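Local coordinates for protein (hdlp (histone deacetylase-like protein)) (Aquifex aeolicus, PDB 1C3P) that probably acts as a zinc-dependent deacetylase, as its histone deacetylase relatives do, and binds the inhibitors TSA and SAHA, at residues Ser104-Ser109 / Gly128-Ala133; Val111-Glu116 / Glu288-Gly293; Glu116-Asn121 / Glu152-Lys157; Asn146-Ile151 / Gln176-Asp181. One frame throughout, in Å; residues are numbered along the deposited sequence.

Interaction 1 (Ser104-Ser109 / Gly128-Ala133); sequences SLATGS and GGMHHA
The thioether sulfur of M130 faces the methyl group of A106 on helix 98-118, SD lying 3.9 Å from A106 CB. Both groups point at each other: A106 CB leaves the helix toward the loop, and M130 leaves the loop toward the helix, with CG anti to its own carbonyl carbon (chi1 -56°). The chain then runs extended to SD and bends at the last torsion (chi3 68°), which swings CE off to one side, so that sulfur rather than the terminal methyl does the touching. Two residues earlier, G128 passes the helix with bare backbone; its CA comes within 4.4 Å of A106 O, a carbonyl that accepts a hydrogen bond from N125 ND2. G129 follows with a positive phi, where a CB would run into the carbonyl of G128, and M130 sits at the centre of an inverse gamma turn. N146 holds this bend from the start of helix 146-156, its OD1 bonded to G129 N. On the helix, S109 OG reaches back to L105 O at 2.8 Å, coming from the face of that carbonyl opposite to S109 N. Beyond M130 the loop turns toward the zinc site, metal-free in this model: H131 makes a weak hydrogen bond to D168, which binds zinc in this protein, and H132 carries H131 CE1 over one face of its ring. The contact is small and apolar, with no hydrogen bond across it, so the loop rests on the helix by methyl-to-sulfur packing, while the bond from G129 N to N146 meets one of its polar backbone groups.

Interaction 2 (Val111-Glu116 / Glu288-Gly293); sequences VQAIEE and EGVYLG
A113 comes first, its methyl turned straight at the strand and set 4.0 Å from CG1 of V290; it also leans on I7 of strand 4-8. One residue on, I114 meets the same V290 methyl from a different direction: its CB leaves the helix obliquely, but I114 CG1 still comes to 4.0 Å from V290 CG1, and the two side chains cross at about a right angle. I114 goes on to Y153 and L154 of helix 146-156. V290 places CG1 anti to its backbone N (chi1 177°), and that one branch wedges between the two helix residues. This is helix-on-sheet packing in the alpha/beta fold: helix 98-118 packs on strand 290-292, which runs in the middle of the parallel sheet between strands 122-125 and 250-254. The neighbouring residue Y291 points to the other face. There its hydroxyl gives a hydrogen bond to E288 OE1 (2.8 Å), met from above the carboxylate plane, and receives one from G289 N (3.0 Å, N-H...O angle 163°). The chemistry is thus divided: only hydrocarbon meets the helix here, and burial of methyls holds the pair, while the polar bonds of Y291, E288 and G289 lie on the other side.

Interaction 3 (Glu116-Asn121 / Glu152-Lys157); sequences EFLKGN and EYLRKK
L118 lays its CD1 methyl against Y153 and L154, in the groove where two helices of the alpha/beta fold lie side by side on one face of the central sheet. The helix that carries L118 ends here in a Schellman motif. CD1 meets Y153 at the ring edge, near the ring plane, 4.4 Å from CE2, and meets L154 at the tip of its branch, 4.3 Å from CD2. An extended second torsion, with CD1 anti to CA (chi2 179°), carries the methyl across; between 116-121 and 152-157 the nearest CA atoms, those of L118 and L154, are 9.8 Å apart. Packing is therefore light and confined to side-chain ends. L118 lies at the surface and L154 beneath it is buried, reaching V250 and L252 of strand 250-254; F159, from the loop after helix 146-156, touches both leucines. Y153 turns its ring back along helix 98-118, to V111 and E115.

G120 leaves the helical conformation with a positive phi of 100°, suited to glycine, and the motif is closed by two bonds back: N121 N to E116 O (3.0 Å) and G120 N to F117 O (2.8 Å). On the partner helix, E152 and R155 form a salt bridge one turn apart, through a weak bond. At the helix end, K119 stretches out fully and brings its NZ to 2.6 Å from E116 OE2, on the syn side of the carboxylate and 25° out of its plane.

Interaction 4 (Asn146-Ile151 / Gln176-Asp181); sequences NPAVGI and QEAFYD. Unlike the reference sequence in segment 146-151: N146 (reference Asp).
F179 pushes the far end of its ring into I151, and this is the tight part of the contact. F179 CZ lies 3.5 Å from I151 CG2 and 3.6 Å from I151 CB, while the other branch brings I151 CD1 to 3.6 Å from F179 CE1. The isoleucine thus straddles the ring end, one branch on the CE2 side and the other on the CE1 side, and the two side chains cross obliquely. A148, one turn earlier on the helix, takes the ring edge: its CA sits in plane, 3.9 Å from F179 CZ, so the backbone itself comes up to the aromatic. F179 gets there with CG anti to its own carbonyl carbon (chi1 -55°), and its neighbour A178 lays CB over one ring face.

The looser side is where A148 and A178 face each other, CB to CB at 4.2 Å; A178 is partly open to solvent, and E177 beyond it is exposed. A leucine in place of F179 would probably leave I151 and the CA of A148 without the flat ring end that fits between them, opening a gap between the two helices.

E152, the next residue after I151, and R155, one turn on, also reach the ring, so that helix borders much of it. Helix 146-156 lies between two others: V149 turns away from F179 to touch T107 of helix 98-118, while A148 and I151 face helix 173-179. Strand 162-166 joins the two helices of this contact along the chain, and Q176 and Y180 reach on to N217 of edge strand 217-222.

Following the chain from the N terminus, helix 98-118 opens three contacts in turn. Interaction 1 closes first, across strand 122-125, before interaction 4 begins. Interaction 2 opens next but closes last, joining the helix to strand 290-292 and spanning both 152-157 and all of interaction 4; interactions 3 and 4 are nested in it. Interaction 1 crosses interactions 2 and 3, and interactions 3 and 4 cross each other on helix 146-156. F117 packs on V290 between interactions 2 and 3, and T107 packs on N146 between interactions 1 and 4. Together they tie three neighbouring helices, the middle of the sheet and the loop toward the zinc site.

Interaction 1 (Ser104-Ser109 / Gly128-Ala133)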
loop_
_atom_site.group_PDB
_atom_site.type_symbol
_atom_site.label_atom_id
_atom_site.label_comp_id
_atom_site.label_asym_id
_atom_site.label_seq_id
_atom_site.Cartn_x
_atom_site.Cartn_y
_atom_site.Cartn_z
ATOM N N SER A 104 -3.037 7.787 -12.545
ATOM C CA SER A 104 -4.487 7.994 -12.655
ATOM C C SER A 104 -5.255 6.674 -12.723
ATOM O O SER A 104 -6.385 6.556 -12.248
ATOM C CB SER A 104 -4.814 8.822 -13.902
ATOM O OG SER A 104 -4.414 10.158 -13.697
ATOM N N LEU A 105 -4.637 5.677 -13.325
ATOM C CA LEU A 105 -5.285 4.390 -13.454
ATOM C C LEU A 105 -5.368 3.698 -12.084
ATOM O O LEU A 105 -6.375 3.086 -11.734
ATOM C CB LEU A 105 -4.498 3.548 -14.461
ATOM C CG LEU A 105 -5.196 2.363 -15.107
ATOM C CD1 LEU A 105 -6.440 2.861 -15.883
ATOM C CD2 LEU A 105 -4.195 1.654 -16.052
ATOM N N ALA A 106 -4.308 3.814 -11.302
ATOM C CA ALA A 106 -4.273 3.210 -9.969
ATOM C C ALA A 106 -5.285 3.900 -9.060
ATOM O O ALA A 106 -5.923 3.264 -8.221
ATOM C CB ALA A 106 -2.845 3.331 -9.373
ATOM N N THR A 107 -5.438 5.206 -9.245
ATOM C CA THR A 107 -6.360 6.002 -8.422
ATOM C C THR A 107 -7.812 5.753 -8.809
ATOM O O THR A 107 -8.685 5.649 -7.942
ATOM C CB THR A 107 -5.991 7.490 -8.529
ATOM O OG1 THR A 107 -4.640 7.641 -8.057
ATOM C CG2 THR A 107 -6.949 8.378 -7.710
ATOM N N GLY A 108 -8.084 5.661 -10.103
ATOM C CA GLY A 108 -9.439 5.373 -10.509
ATOM C C GLY A 108 -9.804 4.001 -9.948
ATOM O O GLY A 108 -10.956 3.765 -9.581
ATOM N N SER A 109 -8.823 3.096 -9.873
ATOM C CA SER A 109 -9.059 1.743 -9.353
ATOM C C SER A 109 -9.435 1.757 -7.865
ATOM O O SER A 109 -10.138 0.860 -7.361
ATOM C CB SER A 109 -7.823 0.867 -9.596
ATOM O OG SER A 109 -7.584 0.709 -10.987
ATOM N N GLY A 128 -3.490 0.416 -5.772
ATOM C CA GLY A 128 -3.698 1.525 -4.851
ATOM C C GLY A 128 -2.728 1.598 -3.683
ATOM O O GLY A 128 -1.784 0.824 -3.583
ATOM N N GLY A 129 -2.972 2.542 -2.787
ATOM C CA GLY A 129 -2.107 2.706 -1.638
ATOM C C GLY A 129 -0.858 3.543 -1.886
ATOM O O GLY A 129 0.147 3.345 -1.211
ATOM N N MET A 130 -0.911 4.455 -2.857
ATOM C CA MET A 130 0.222 5.352 -3.172
ATOM C C MET A 130 0.158 6.454 -2.115
ATOM O O MET A 130 -0.165 7.611 -2.394
ATOM C CB MET A 130 0.037 5.922 -4.577
ATOM C CG MET A 130 -0.108 4.780 -5.591
ATOM S SD MET A 130 -0.149 5.264 -7.312
ATOM C CE MET A 130 1.504 5.823 -7.472
ATOM N N HIS A 131 0.549 6.065 -0.905
ATOM C CA HIS A 131 0.414 6.888 0.285
ATOM C C HIS A 131 1.391 8.002 0.601
ATOM O O HIS A 131 1.262 8.620 1.638
ATOM C CB HIS A 131 0.324 5.960 1.509
ATOM C CG HIS A 131 1.569 5.175 1.790
ATOM N ND1 HIS A 131 2.726 5.295 1.049
ATOM C CD2 HIS A 131 1.842 4.275 2.767
ATOM C CE1 HIS A 131 3.656 4.502 1.557
ATOM N NE2 HIS A 131 3.146 3.873 2.599
ATOM N N HIS A 132 2.361 8.250 -0.267
ATOM C CA HIS A 132 3.334 9.303 0.004
ATOM C C HIS A 132 3.049 10.673 -0.627
ATOM O O HIS A 132 3.532 11.679 -0.121
ATOM C CB HIS A 132 4.737 8.825 -0.421
ATOM C CG HIS A 132 5.338 7.814 0.506
ATOM N ND1 HIS A 132 5.973 6.674 0.063
ATOM C CD2 HIS A 132 5.440 7.800 1.856
ATOM C CE1 HIS A 132 6.438 6.001 1.103
ATOM N NE2 HIS A 132 6.129 6.663 2.201
ATOM N N ALA A 133 2.272 10.733 -1.708
ATOM C CA ALA A 133 2.044 12.030 -2.360
ATOM C C ALA A 133 1.281 13.053 -1.519
ATOM O O ALA A 133 0.408 12.689 -0.754
ATOM C CB ALA A 133 1.335 11.839 -3.699
#

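Interaction 2 (Val111-Glu116 / Glu288-Gly293)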
loop_
_atom_site.group_PDB
_atom_site.type_symbol
_atom_site.label_atom_id
_atom_site.label_comp_id
_atom_site.label_asym_id
_atom_site.label_seq_id
_atom_site.Cartn_x
_atom_site.Cartn_y
_atom_site.Cartn_z
ATOM N N VAL A 111 -11.143 4.290 -6.522
ATOM C CA VAL A 111 -12.515 4.751 -6.475
ATOM C C VAL A 111 -13.414 3.554 -6.826
ATOM O O VAL A 111 -14.467 3.345 -6.214
ATOM C CB VAL A 111 -12.772 5.929 -7.461
ATOM C CG1 VAL A 111 -14.253 6.276 -7.459
ATOM C CG2 VAL A 111 -11.963 7.155 -7.038
ATOM N N GLN A 112 -12.992 2.750 -7.799
ATOM C CA GLN A 112 -13.764 1.567 -8.172
ATOM C C GLN A 112 -13.863 0.613 -6.991
ATOM O O GLN A 112 -14.910 0.026 -6.746
ATOM C CB GLN A 112 -13.124 0.855 -9.364
ATOM C CG GLN A 112 -13.089 1.702 -10.620
ATOM C CD GLN A 112 -12.418 0.997 -11.764
ATOM O OE1 GLN A 112 -13.067 0.304 -12.563
ATOM N NE2 GLN A 112 -11.102 1.142 -11.845
ATOM N N ALA A 113 -12.767 0.430 -6.266
ATOM C CA ALA A 113 -12.812 -0.448 -5.098
ATOM C C ALA A 113 -13.841 0.085 -4.103
ATOM O O ALA A 113 -14.599 -0.673 -3.498
ATOM C CB ALA A 113 -11.454 -0.521 -4.435
ATOM N N ILE A 114 -13.859 1.392 -3.913
ATOM C CA ILE A 114 -14.827 1.951 -2.982
ATOM C C ILE A 114 -16.247 1.783 -3.515
ATOM O O ILE A 114 -17.170 1.449 -2.752
ATOM C CB ILE A 114 -14.542 3.419 -2.702
ATOM C CG1 ILE A 114 -13.186 3.531 -1.978
ATOM C CG2 ILE A 114 -15.651 3.997 -1.815
ATOM C CD1 ILE A 114 -12.626 4.974 -1.944
ATOM N N GLU A 115 -16.426 2.000 -4.817
ATOM C CA GLU A 115 -17.755 1.835 -5.436
ATOM C C GLU A 115 -18.281 0.424 -5.178
ATOM O O GLU A 115 -19.445 0.235 -4.817
ATOM C CB GLU A 115 -17.699 2.076 -6.953
ATOM C CG GLU A 115 -17.500 3.521 -7.358
ATOM C CD GLU A 115 -17.236 3.689 -8.849
ATOM O OE1 GLU A 115 -17.174 2.676 -9.587
ATOM O OE2 GLU A 115 -17.074 4.842 -9.293
ATOM N N GLU A 116 -17.414 -0.564 -5.370
ATOM C CA GLU A 116 -17.789 -1.958 -5.163
ATOM C C GLU A 116 -18.152 -2.238 -3.722
ATOM O O GLU A 116 -19.136 -2.931 -3.448
ATOM C CB GLU A 116 -16.655 -2.873 -5.594
ATOM C CG GLU A 116 -16.447 -2.902 -7.087
ATOM C CD GLU A 116 -17.726 -3.271 -7.818
ATOM O OE1 GLU A 116 -18.283 -4.350 -7.539
ATOM O OE2 GLU A 116 -18.175 -2.480 -8.661
ATOM N N GLU A 288 -15.360 -6.020 7.514
ATOM C CA GLU A 288 -14.908 -5.777 6.149
ATOM C C GLU A 288 -14.676 -4.300 5.836
ATOM O O GLU A 288 -15.413 -3.419 6.297
ATOM C CB GLU A 288 -15.909 -6.335 5.140
ATOM C CG GLU A 288 -16.051 -7.859 5.152
ATOM C CD GLU A 288 -14.736 -8.577 4.906
ATOM O OE1 GLU A 288 -14.029 -8.227 3.935
ATOM O OE2 GLU A 288 -14.413 -9.506 5.674
ATOM N N GLY A 289 -13.641 -4.050 5.041
ATOM C CA GLY A 289 -13.294 -2.698 4.646
ATOM C C GLY A 289 -12.843 -2.674 3.198
ATOM O O GLY A 289 -13.019 -3.658 2.489
ATOM N N VAL A 290 -12.263 -1.555 2.767
ATOM C CA VAL A 290 -11.782 -1.394 1.401
ATOM C C VAL A 290 -10.289 -1.728 1.431
ATOM O O VAL A 290 -9.540 -1.151 2.230
ATOM C CB VAL A 290 -12.027 0.069 0.921
ATOM C CG1 VAL A 290 -11.466 0.297 -0.496
ATOM C CG2 VAL A 290 -13.535 0.354 0.932
ATOM N N TYR A 291 -9.864 -2.657 0.573
ATOM C CA TYR A 291 -8.470 -3.097 0.542
ATOM C C TYR A 291 -7.642 -2.573 -0.638
ATOM O O TYR A 291 -8.033 -2.690 -1.807
ATOM C CB TYR A 291 -8.435 -4.623 0.575
ATOM C CG TYR A 291 -9.353 -5.180 1.643
ATOM C CD1 TYR A 291 -10.440 -6.000 1.313
ATOM C CD2 TYR A 291 -9.176 -4.833 2.977
ATOM C CE1 TYR A 291 -11.331 -6.454 2.299
ATOM C CE2 TYR A 291 -10.054 -5.275 3.962
ATOM C CZ TYR A 291 -11.125 -6.079 3.622
ATOM O OH TYR A 291 -11.980 -6.502 4.617
ATOM N N LEU A 292 -6.481 -2.018 -0.311
ATOM C CA LEU A 292 -5.587 -1.438 -1.314
ATOM C C LEU A 292 -4.215 -2.074 -1.251
ATOM O O LEU A 292 -3.834 -2.634 -0.227
ATOM C CB LEU A 292 -5.422 0.070 -1.053
ATOM C CG LEU A 292 -6.675 0.931 -0.883
ATOM C CD1 LEU A 292 -6.245 2.398 -0.595
ATOM C CD2 LEU A 292 -7.525 0.852 -2.126
ATOM N N GLY A 293 -3.465 -1.969 -2.351
ATOM C CA GLY A 293 -2.119 -2.510 -2.377
ATOM C C GLY A 293 -1.198 -1.506 -1.697
ATOM O O GLY A 293 -1.625 -0.735 -0.829
#

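Interaction 3 (Glu116-Asn121 / Glu152-Lys157)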
loop_
_atom_site.group_PDB
_atom_site.type_symbol
_atom_site.label_atom_id
_atom_site.label_comp_id
_atom_site.label_asym_id
_atom_site.label_seq_id
_atom_site.Cartn_x
_atom_site.Cartn_y
_atom_site.Cartn_z
ATOM N N GLU A 116 -17.414 -0.564 -5.370
ATOM C CA GLU A 116 -17.789 -1.958 -5.163
ATOM C C GLU A 116 -18.152 -2.238 -3.722
ATOM O O GLU A 116 -19.136 -2.931 -3.448
ATOM C CB GLU A 116 -16.655 -2.873 -5.594
ATOM C CG GLU A 116 -16.447 -2.902 -7.087
ATOM C CD GLU A 116 -17.726 -3.271 -7.818
ATOM O OE1 GLU A 116 -18.283 -4.350 -7.539
ATOM O OE2 GLU A 116 -18.175 -2.480 -8.661
ATOM N N PHE A 117 -17.359 -1.701 -2.800
ATOM C CA PHE A 117 -17.629 -1.904 -1.387
ATOM C C PHE A 117 -18.990 -1.324 -1.007
ATOM O O PHE A 117 -19.737 -1.931 -0.236
ATOM C CB PHE A 117 -16.560 -1.229 -0.535
ATOM C CG PHE A 117 -16.733 -1.465 0.940
ATOM C CD1 PHE A 117 -16.355 -2.675 1.508
ATOM C CD2 PHE A 117 -17.309 -0.489 1.753
ATOM C CE1 PHE A 117 -16.545 -2.918 2.876
ATOM C CE2 PHE A 117 -17.504 -0.722 3.119
ATOM C CZ PHE A 117 -17.121 -1.937 3.679
ATOM N N LEU A 118 -19.303 -0.145 -1.543
ATOM C CA LEU A 118 -20.557 0.525 -1.245
ATOM C C LEU A 118 -21.762 -0.180 -1.847
ATOM O O LEU A 118 -22.896 0.095 -1.461
ATOM C CB LEU A 118 -20.504 1.983 -1.693
ATOM C CG LEU A 118 -19.551 2.866 -0.869
ATOM C CD1 LEU A 118 -19.567 4.273 -1.409
ATOM C CD2 LEU A 118 -19.982 2.885 0.590
ATOM N N LYS A 119 -21.516 -1.087 -2.790
ATOM C CA LYS A 119 -22.584 -1.881 -3.403
ATOM C C LYS A 119 -22.785 -3.094 -2.508
ATOM O O LYS A 119 -23.701 -3.893 -2.713
ATOM C CB LYS A 119 -22.174 -2.412 -4.770
ATOM C CG LYS A 119 -21.880 -1.376 -5.822
ATOM C CD LYS A 119 -21.353 -2.075 -7.062
ATOM C CE LYS A 119 -21.127 -1.103 -8.180
ATOM N NZ LYS A 119 -20.583 -1.856 -9.313
ATOM N N GLY A 120 -21.892 -3.252 -1.537
ATOM C CA GLY A 120 -21.992 -4.383 -0.642
ATOM C C GLY A 120 -21.053 -5.511 -1.004
ATOM O O GLY A 120 -21.136 -6.597 -0.429
ATOM N N ASN A 121 -20.168 -5.287 -1.969
ATOM C CA ASN A 121 -19.238 -6.344 -2.310
ATOM C C ASN A 121 -17.876 -6.081 -1.700
ATOM O O ASN A 121 -17.678 -5.062 -1.049
ATOM C CB ASN A 121 -19.167 -6.518 -3.819
ATOM C CG ASN A 121 -20.509 -6.942 -4.391
ATOM O OD1 ASN A 121 -21.463 -6.171 -4.380
ATOM N ND2 ASN A 121 -20.592 -8.166 -4.860
ATOM N N GLU A 152 -11.558 11.321 0.632
ATOM C CA GLU A 152 -12.331 12.526 0.347
ATOM C C GLU A 152 -13.558 12.143 -0.457
ATOM O O GLU A 152 -14.611 12.772 -0.359
ATOM C CB GLU A 152 -11.490 13.541 -0.427
ATOM C CG GLU A 152 -10.435 14.196 0.442
ATOM C CD GLU A 152 -11.032 15.100 1.503
ATOM O OE1 GLU A 152 -10.273 15.554 2.375
ATOM O OE2 GLU A 152 -12.251 15.369 1.460
ATOM N N TYR A 153 -13.434 11.076 -1.243
ATOM C CA TYR A 153 -14.576 10.606 -2.023
ATOM C C TYR A 153 -15.661 10.186 -1.019
ATOM O O TYR A 153 -16.842 10.515 -1.174
ATOM C CB TYR A 153 -14.150 9.408 -2.894
ATOM C CG TYR A 153 -15.288 8.738 -3.628
ATOM C CD1 TYR A 153 -15.732 9.198 -4.874
ATOM C CD2 TYR A 153 -15.935 7.646 -3.059
ATOM C CE1 TYR A 153 -16.805 8.561 -5.529
ATOM C CE2 TYR A 153 -16.986 7.015 -3.692
ATOM C CZ TYR A 153 -17.420 7.460 -4.916
ATOM O OH TYR A 153 -18.453 6.770 -5.511
ATOM N N LEU A 154 -15.253 9.469 0.023
ATOM C CA LEU A 154 -16.194 9.011 1.046
ATOM C C LEU A 154 -16.766 10.195 1.848
ATOM O O LEU A 154 -17.960 10.219 2.176
ATOM C CB LEU A 154 -15.501 8.007 1.978
ATOM C CG LEU A 154 -15.245 6.614 1.376
ATOM C CD1 LEU A 154 -14.246 5.827 2.236
ATOM C CD2 LEU A 154 -16.598 5.864 1.259
ATOM N N ARG A 155 -15.928 11.177 2.173
ATOM C CA ARG A 155 -16.434 12.338 2.911
ATOM C C ARG A 155 -17.526 13.023 2.095
ATOM O O ARG A 155 -18.555 13.433 2.644
ATOM C CB ARG A 155 -15.301 13.327 3.233
ATOM C CG ARG A 155 -14.202 12.706 4.123
ATOM C CD ARG A 155 -13.036 13.649 4.388
ATOM N NE ARG A 155 -13.310 14.581 5.471
ATOM C CZ ARG A 155 -12.497 15.566 5.832
ATOM N NH1 ARG A 155 -11.350 15.753 5.184
ATOM N NH2 ARG A 155 -12.813 16.334 6.869
ATOM N N LYS A 156 -17.327 13.135 0.784
ATOM C CA LYS A 156 -18.339 13.781 -0.045
ATOM C C LYS A 156 -19.644 12.983 -0.048
ATOM O O LYS A 156 -20.727 13.554 -0.212
ATOM C CB LYS A 156 -17.829 13.993 -1.477
ATOM C CG LYS A 156 -18.817 14.779 -2.349
ATOM C CD LYS A 156 -18.206 15.232 -3.656
ATOM C CE LYS A 156 -17.082 16.241 -3.421
ATOM N NZ LYS A 156 -17.560 17.492 -2.743
ATOM N N LYS A 157 -19.535 11.669 0.134
ATOM C CA LYS A 157 -20.704 10.787 0.189
ATOM C C LYS A 157 -21.422 10.896 1.539
ATOM O O LYS A 157 -22.499 10.329 1.719
ATOM C CB LYS A 157 -20.311 9.318 -0.046
ATOM C CG LYS A 157 -19.921 8.958 -1.481
ATOM C CD LYS A 157 -21.059 9.206 -2.454
ATOM C CE LYS A 157 -20.654 8.852 -3.886
ATOM N NZ LYS A 157 -21.698 9.242 -4.883
#

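Interaction 4 (Asn146-Ile151 / Gln176-Asp181)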
loop_
_atom_site.group_PDB
_atom_site.type_symbol
_atom_site.label_atom_id
_atom_site.label_comp_id
_atom_site.label_asym_id
_atom_site.label_seq_id
_atom_site.Cartn_x
_atom_site.Cartn_y
_atom_site.Cartn_z
ATOM N N ASN A 146 -3.896 8.095 -3.882
ATOM C CA ASN A 146 -5.242 7.525 -4.038
ATOM C C ASN A 146 -5.926 7.320 -2.687
ATOM O O ASN A 146 -7.141 7.459 -2.581
ATOM C CB ASN A 146 -5.208 6.260 -4.909
ATOM C CG ASN A 146 -4.421 5.142 -4.290
ATOM O OD1 ASN A 146 -4.999 4.228 -3.718
ATOM N ND2 ASN A 146 -3.088 5.218 -4.376
ATOM N N PRO A 147 -5.167 6.965 -1.634
ATOM C CA PRO A 147 -5.908 6.831 -0.372
ATOM C C PRO A 147 -6.631 8.156 0.010
ATOM O O PRO A 147 -7.782 8.137 0.479
ATOM C CB PRO A 147 -4.813 6.475 0.628
ATOM C CG PRO A 147 -3.864 5.629 -0.238
ATOM C CD PRO A 147 -3.755 6.574 -1.448
ATOM N N ALA A 148 -5.971 9.301 -0.197
ATOM C CA ALA A 148 -6.589 10.595 0.158
ATOM C C ALA A 148 -7.740 10.935 -0.782
ATOM O O ALA A 148 -8.755 11.480 -0.352
ATOM C CB ALA A 148 -5.545 11.723 0.149
ATOM N N VAL A 149 -7.589 10.613 -2.059
ATOM C CA VAL A 149 -8.658 10.837 -3.024
ATOM C C VAL A 149 -9.833 9.983 -2.574
ATOM O O VAL A 149 -10.976 10.456 -2.515
ATOM C CB VAL A 149 -8.232 10.418 -4.445
ATOM C CG1 VAL A 149 -9.440 10.374 -5.402
ATOM C CG2 VAL A 149 -7.199 11.395 -4.968
ATOM N N GLY A 150 -9.547 8.729 -2.232
ATOM C CA GLY A 150 -10.603 7.823 -1.806
ATOM C C GLY A 150 -11.333 8.242 -0.542
ATOM O O GLY A 150 -12.563 8.123 -0.446
ATOM N N ILE A 151 -10.580 8.712 0.444
ATOM C CA ILE A 151 -11.173 9.153 1.702
ATOM C C ILE A 151 -12.025 10.401 1.471
ATOM O O ILE A 151 -13.103 10.522 2.045
ATOM C CB ILE A 151 -10.076 9.405 2.749
ATOM C CG1 ILE A 151 -9.465 8.057 3.173
ATOM C CG2 ILE A 151 -10.642 10.176 3.961
ATOM C CD1 ILE A 151 -8.198 8.198 4.007
ATOM N N GLN A 176 -1.056 11.199 6.249
ATOM C CA GLN A 176 -1.039 11.861 7.556
ATOM C C GLN A 176 -1.296 13.357 7.422
ATOM O O GLN A 176 -2.145 13.925 8.106
ATOM C CB GLN A 176 0.308 11.658 8.258
ATOM C CG GLN A 176 0.408 12.435 9.565
ATOM C CD GLN A 176 1.649 12.119 10.346
ATOM O OE1 GLN A 176 1.889 10.962 10.700
ATOM N NE2 GLN A 176 2.455 13.151 10.640
ATOM N N GLU A 177 -0.551 13.999 6.535
ATOM C CA GLU A 177 -0.711 15.437 6.337
ATOM C C GLU A 177 -2.118 15.787 5.888
ATOM O O GLU A 177 -2.728 16.751 6.362
ATOM C CB GLU A 177 0.296 15.921 5.297
ATOM C CG GLU A 177 0.252 17.431 5.055
ATOM C CD GLU A 177 1.339 17.881 4.101
ATOM O OE1 GLU A 177 1.046 18.138 2.910
ATOM O OE2 GLU A 177 2.504 17.947 4.543
ATOM N N ALA A 178 -2.643 14.981 4.975
ATOM C CA ALA A 178 -3.976 15.208 4.424
ATOM C C ALA A 178 -5.116 15.278 5.446
ATOM O O ALA A 178 -6.082 16.030 5.271
ATOM C CB ALA A 178 -4.280 14.138 3.382
ATOM N N PHE A 179 -5.008 14.505 6.518
ATOM C CA PHE A 179 -6.067 14.464 7.517
ATOM C C PHE A 179 -5.617 14.779 8.921
ATOM O O PHE A 179 -6.332 14.501 9.889
ATOM C CB PHE A 179 -6.701 13.081 7.475
ATOM C CG PHE A 179 -7.170 12.716 6.113
ATOM C CD1 PHE A 179 -6.455 11.810 5.327
ATOM C CD2 PHE A 179 -8.264 13.374 5.560
ATOM C CE1 PHE A 179 -6.826 11.570 3.992
ATOM C CE2 PHE A 179 -8.641 13.143 4.228
ATOM C CZ PHE A 179 -7.915 12.238 3.446
ATOM N N TYR A 180 -4.445 15.390 9.017
ATOM C CA TYR A 180 -3.844 15.718 10.294
ATOM C C TYR A 180 -4.720 16.637 11.140
ATOM O O TYR A 180 -4.748 16.535 12.373
ATOM C CB TYR A 180 -2.499 16.397 10.060
ATOM C CG TYR A 180 -1.533 16.153 11.176
ATOM C CD1 TYR A 180 -0.934 17.209 11.852
ATOM C CD2 TYR A 180 -1.185 14.839 11.537
ATOM C CE1 TYR A 180 -0.014 16.979 12.854
ATOM C CE2 TYR A 180 -0.265 14.594 12.537
ATOM C CZ TYR A 180 0.319 15.675 13.192
ATOM O OH TYR A 180 1.236 15.453 14.179
ATOM N N ASP A 181 -5.426 17.518 10.441
ATOM C CA ASP A 181 -6.309 18.537 11.006
ATOM C C ASP A 181 -7.766 18.163 11.336
ATOM O O ASP A 181 -8.496 18.959 11.939
ATOM C CB ASP A 181 -6.272 19.737 10.037
ATOM C CG ASP A 181 -7.595 20.445 9.912
ATOM O OD1 ASP A 181 -8.589 19.790 9.529
ATOM O OD2 ASP A 181 -7.643 21.664 10.175
#